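Local coordinates for succinate--CoA ligase subunit alpha (Campylobacter jejuni, PDB 6MEL), which forms the alpha subunit of a two-chain ligase of the succinate--CoA ligase family, joining a Rossmann-type CoA-binding domain to a CoA-ligase domain, at residues A[78-81]-A[82-85]; A[101-104]-A[105-109]; A[212-215]-A[216-219]. All blocks are in the same frame, centred on the assembly; numbering follows the deposited sequence.

Contact 1 of 3, residues A[78-81]-A[82-85]; sequences VGDS and VIEA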
# COMPACT_ATOMS: atom_id res chain seq x y z
N VAL A 78 5.29 13.09 -9.16
CA VAL A 78 6.17 12.92 -7.98
C VAL A 78 7.56 12.42 -8.43
O VAL A 78 8.57 12.96 -8.04
CB VAL A 78 5.56 12.02 -6.88
CG1 VAL A 78 6.63 11.52 -5.89
CG2 VAL A 78 4.45 12.74 -6.10
N GLY A 79 7.58 11.39 -9.27
CA GLY A 79 8.82 10.79 -9.67
C GLY A 79 9.71 11.80 -10.35
O GLY A 79 10.88 11.92 -9.99
N ASP A 80 9.16 12.50 -11.34
CA ASP A 80 9.90 13.52 -12.07
C ASP A 80 10.32 14.68 -11.15
O ASP A 80 11.44 15.21 -11.34
CB ASP A 80 9.16 14.01 -13.31
CG ASP A 80 9.07 12.93 -14.37
OD1 ASP A 80 9.80 11.89 -14.24
OD2 ASP A 80 8.24 13.09 -15.27
N SER A 81 9.50 15.02 -10.14
CA SER A 81 9.84 16.13 -9.21
C SER A 81 10.97 15.70 -8.27
O SER A 81 11.83 16.55 -7.93
CB SER A 81 8.64 16.66 -8.44
OG SER A 81 7.78 17.35 -9.33
N VAL A 82 11.01 14.41 -7.88
CA VAL A 82 12.10 13.91 -7.07
C VAL A 82 13.41 13.92 -7.89
O VAL A 82 14.46 14.37 -7.41
CB VAL A 82 11.79 12.51 -6.50
CG1 VAL A 82 13.04 11.87 -5.88
CG2 VAL A 82 10.66 12.58 -5.51
N ILE A 83 13.33 13.45 -9.14
CA ILE A 83 14.46 13.45 -10.06
C ILE A 83 14.96 14.89 -10.28
O ILE A 83 16.13 15.11 -10.25
CB ILE A 83 14.10 12.73 -11.37
CG1 ILE A 83 13.98 11.22 -11.12
CG2 ILE A 83 15.11 13.03 -12.47
CD1 ILE A 83 13.41 10.46 -12.30
N GLU A 84 14.05 15.83 -10.51
CA GLU A 84 14.41 17.23 -10.70
C GLU A 84 15.19 17.79 -9.49
O GLU A 84 16.22 18.44 -9.62
CB GLU A 84 13.13 18.05 -10.91
CG GLU A 84 13.41 19.51 -11.20
CD GLU A 84 12.20 20.36 -11.52
OE1 GLU A 84 11.01 19.84 -11.42
OE2 GLU A 84 12.42 21.56 -11.80
N ALA A 85 14.69 17.51 -8.29
CA ALA A 85 15.33 17.93 -7.06
C ALA A 85 16.74 17.36 -6.97
O ALA A 85 17.68 18.09 -6.65
CB ALA A 85 14.50 17.53 -5.87
O HOH W 1 9.08 19.77 -9.57
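S81 and E84 meet through one water at the end of the flat carboxylate of E84. The water donates to E84 OE1 at 2.7 Å and lies 2.8 Å from S81 OG. S81 OG also bonds the carbonyl of A77. The other carboxylate oxygen, E84 OE2, is held by the backbone N of V57, which should limit rotation of the group. The E84 chain is extended (CG anti to the backbone N, chi1 -176°), which carries the carboxylate out to both partners. The second flat group, the carboxylate of D80, touches I83 only loosely: D80 OD1 is 4.3 Å from I83 CD1. I83 instead turns its longer branch beside its own backbone N (chi1 -72°). This brings I83 CG1 to 3.4 Å from G79 O, out beyond the oxygen. V78 CG1 and V82 CG2 make an apolar contact at 4.2 Å one turn apart. Below runs regular helical bonding, as in V82 N to V78 O at 2.8 Å. These residues make up most of helix 78-87, the helix of the beta-alpha-beta unit between strands 68-71 and 92-95. V78 and V82 pack on V95 of the second strand, V82 and I83 on A108 of helix 102-115.

Contact 2 of 3, residues A[101-104]-A[105-109]; sequences PVKD and MMFAK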
# COMPACT_ATOMS: atom_id res chain seq x y z
N PRO A 101 2.94 6.01 -8.47
CA PRO A 101 3.25 4.69 -9.01
C PRO A 101 4.57 4.14 -8.44
O PRO A 101 5.56 4.87 -8.33
CB PRO A 101 3.28 4.92 -10.53
CG PRO A 101 2.37 6.13 -10.74
CD PRO A 101 2.65 7.00 -9.53
N VAL A 102 4.58 2.87 -8.01
CA VAL A 102 5.76 2.30 -7.37
C VAL A 102 6.99 2.39 -8.30
O VAL A 102 8.10 2.68 -7.89
CB VAL A 102 5.55 0.85 -6.88
CG1 VAL A 102 6.79 0.35 -6.14
CG2 VAL A 102 4.34 0.77 -5.94
N LYS A 103 6.79 2.09 -9.56
CA LYS A 103 7.89 2.07 -10.49
C LYS A 103 8.53 3.47 -10.55
O LYS A 103 9.78 3.60 -10.67
CB LYS A 103 7.41 1.63 -11.87
CG LYS A 103 8.52 1.55 -12.89
CD LYS A 103 8.03 1.16 -14.25
CE LYS A 103 7.30 2.29 -14.91
NZ LYS A 103 7.23 2.07 -16.37
N ASP A 104 7.72 4.53 -10.48
CA ASP A 104 8.28 5.90 -10.59
C ASP A 104 9.17 6.17 -9.38
O ASP A 104 10.24 6.77 -9.49
CB ASP A 104 7.21 6.99 -10.68
CG ASP A 104 6.40 7.02 -11.96
OD1 ASP A 104 6.76 6.29 -12.93
OD2 ASP A 104 5.42 7.79 -11.99
N MET A 105 8.73 5.70 -8.22
CA MET A 105 9.49 5.88 -7.03
C MET A 105 10.77 5.03 -7.07
O MET A 105 11.83 5.45 -6.61
CB MET A 105 8.62 5.50 -5.82
CG MET A 105 9.14 6.02 -4.56
SD MET A 105 9.38 7.84 -4.62
CE MET A 105 10.83 7.54 -3.65
N MET A 106 10.67 3.82 -7.63
CA MET A 106 11.82 2.96 -7.75
C MET A 106 12.95 3.68 -8.52
O MET A 106 14.10 3.72 -8.08
CB MET A 106 11.45 1.65 -8.47
CG MET A 106 12.53 0.57 -8.41
SD MET A 106 11.96 -1.01 -9.18
CE MET A 106 11.52 -0.41 -10.80
N PHE A 107 12.63 4.18 -9.71
CA PHE A 107 13.61 4.87 -10.56
C PHE A 107 14.06 6.20 -9.93
O PHE A 107 15.25 6.51 -9.94
CB PHE A 107 13.06 5.11 -11.97
CG PHE A 107 13.14 3.89 -12.85
CD1 PHE A 107 14.37 3.42 -13.29
CD2 PHE A 107 11.99 3.21 -13.23
CE1 PHE A 107 14.45 2.28 -14.06
CE2 PHE A 107 12.08 2.08 -14.03
CZ PHE A 107 13.31 1.64 -14.48
N ALA A 108 13.14 6.94 -9.32
CA ALA A 108 13.50 8.25 -8.74
C ALA A 108 14.45 8.06 -7.55
O ALA A 108 15.41 8.81 -7.42
CB ALA A 108 12.30 9.06 -8.36
N LYS A 109 14.22 7.05 -6.73
CA LYS A 109 15.11 6.78 -5.63
C LYS A 109 16.52 6.36 -6.10
O LYS A 109 17.49 6.76 -5.48
CB LYS A 109 14.56 5.71 -4.68
CG LYS A 109 15.45 5.50 -3.47
CD LYS A 109 14.78 4.87 -2.31
CE LYS A 109 15.68 4.59 -1.14
NZ LYS A 109 15.07 3.54 -0.32
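K103 and F107 stand one turn apart in the opening turns of helix 102-115, the helix between parallel strands 92-95 and 118-120 in a beta-alpha-beta unit of the Rossmann-like sheet. The aliphatic part of K103 does the touching. Its CG lies 3.8 Å from CE2 of F107, at the side of the ring that also carries CD2. The same methylene is met by M106, whose CE comes within 4.1 Å of K103 CG. K103 starts out extended and then turns about its CG-CD bond (chi3 74°), which sends CE and NZ off in a new direction. Its ammonium NZ goes on to bond the backbone of the partner protein chain.

The helix bonds set the one-turn spacing of K103 and F107. F107 N donates to K103 O in a nearly straight bond of 3.1 Å (172° at the hydrogen). P101 holds the N-cap position, and its carbonyl O takes the N-H of M105 at 3.3 Å.

Beyond the two segments, D104 OD1 pairs with a basic side chain of the partner chain in a salt bridge, while F107 packs on an apolar side chain there. K109 NZ bonds I184 O and makes a salt bridge to an acidic side chain of the partner chain. This first part of the helix therefore belongs to the subunit interface. F107 CD2 also sits close to the helix backbone, 3.4 Å from K103 O.

Contact 3 of 3, residues A[212-215]-A[216-219]; sequences GSLE and VEAA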
# COMPACT_ATOMS: atom_id res chain seq x y z
N GLY A 212 6.41 -5.67 4.07
CA GLY A 212 7.87 -5.76 4.04
C GLY A 212 8.42 -6.09 5.42
O GLY A 212 7.68 -6.49 6.35
N SER A 213 9.72 -5.91 5.57
CA SER A 213 10.40 -6.44 6.78
C SER A 213 11.38 -5.43 7.35
O SER A 213 12.31 -5.80 8.06
CB SER A 213 11.08 -7.77 6.46
OG SER A 213 12.02 -7.57 5.42
N LEU A 214 11.17 -4.13 7.09
CA LEU A 214 12.09 -3.09 7.63
C LEU A 214 12.19 -3.20 9.17
O LEU A 214 13.31 -3.06 9.73
CB LEU A 214 11.62 -1.68 7.24
CG LEU A 214 11.89 -1.26 5.78
CD1 LEU A 214 11.32 0.13 5.55
CD2 LEU A 214 13.39 -1.26 5.43
N GLU A 215 11.06 -3.43 9.83
CA GLU A 215 11.02 -3.42 11.30
C GLU A 215 11.72 -4.67 11.87
O GLU A 215 12.29 -4.61 12.96
CB GLU A 215 9.57 -3.27 11.79
CG GLU A 215 8.89 -1.98 11.35
CD GLU A 215 8.10 -2.09 10.05
OE1 GLU A 215 8.43 -2.98 9.22
OE2 GLU A 215 7.14 -1.33 9.88
N VAL A 216 11.70 -5.79 11.15
CA VAL A 216 12.45 -7.02 11.56
C VAL A 216 13.95 -6.73 11.48
O VAL A 216 14.66 -6.87 12.45
CB VAL A 216 12.10 -8.24 10.69
CG1 VAL A 216 12.95 -9.49 11.02
CG2 VAL A 216 10.62 -8.56 10.78
N GLU A 217 14.42 -6.24 10.33
CA GLU A 217 15.83 -5.90 10.12
C GLU A 217 16.29 -4.84 11.12
O GLU A 217 17.46 -4.90 11.54
CB GLU A 217 16.11 -5.43 8.69
CG GLU A 217 15.93 -6.55 7.66
CD GLU A 217 15.70 -6.11 6.22
OE1 GLU A 217 15.82 -4.90 5.91
OE2 GLU A 217 15.38 -7.00 5.38
N ALA A 218 15.42 -3.88 11.47
CA ALA A 218 15.77 -2.82 12.45
C ALA A 218 16.11 -3.42 13.83
O ALA A 218 16.85 -2.83 14.58
CB ALA A 218 14.66 -1.81 12.60
N ALA A 219 15.55 -4.56 14.16
CA ALA A 219 15.65 -5.09 15.53
C ALA A 219 17.11 -5.43 15.86
O ALA A 219 17.68 -4.97 16.84
CB ALA A 219 14.75 -6.27 15.68
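S213 and E217 turn their polar ends toward each other across the first turn of helix 214-225. E217 sets CG beside its own backbone N (chi1 -67°) and then runs on extended, back along the helix toward the start. The two ends meet in a weak hydrogen bond, with S213 OG donating to E217 OE2 at 3.4 Å. S213 sits at the N-cap position, but its hydroxyl makes no capping bond. The stem of the glutamate passes the backbone of the same serine: E217 CG is 3.7 Å from S213 O.

That carbonyl oxygen has two donors. E217 N reaches S213 O at 3.1 Å in an almost linear bond (176°), while the bond from V216 N is weak and strongly bent. One residue on, A218 N donates to L214 O at 2.9 Å, and the methyl A218 CB rests 3.4 Å from that oxygen.

The E215 chain bends at chi2 and carries its carboxylate to two lysines. Its OE1 makes a salt bridge with K262, and its OE2 with K153; OE2 also accepts the backbone N of E209, at the end of strand 203-209. V216 packs on helix 259-268. The weak bond between S213 and E217 probably holds those two ends only loosely. Two lysines and a backbone N-H should hold the E215 carboxylate firmly and favour its charged form.

The three contacts follow in series along the chain, each on a helix that crosses between parallel strands: contacts 2 and 3 at the start of their helices, contact 1 over most of a short one. Contacts 1 and 2 share the sheet that contains strands 68-71, 92-95 and 118-120. Their centres are 10 Å apart, and their helices pack directly: G79 CA lies 4.2 Å from D104 CB. Contact 3 lies on the other mixed sheet of the subunit, between strands 203-209 and 230-235. Its centre is about 27 Å from that of contact 1 and 21 Å from that of contact 2, and it touches neither. Contacts 2 and 3 also reach the partner chain, while contact 1 does not.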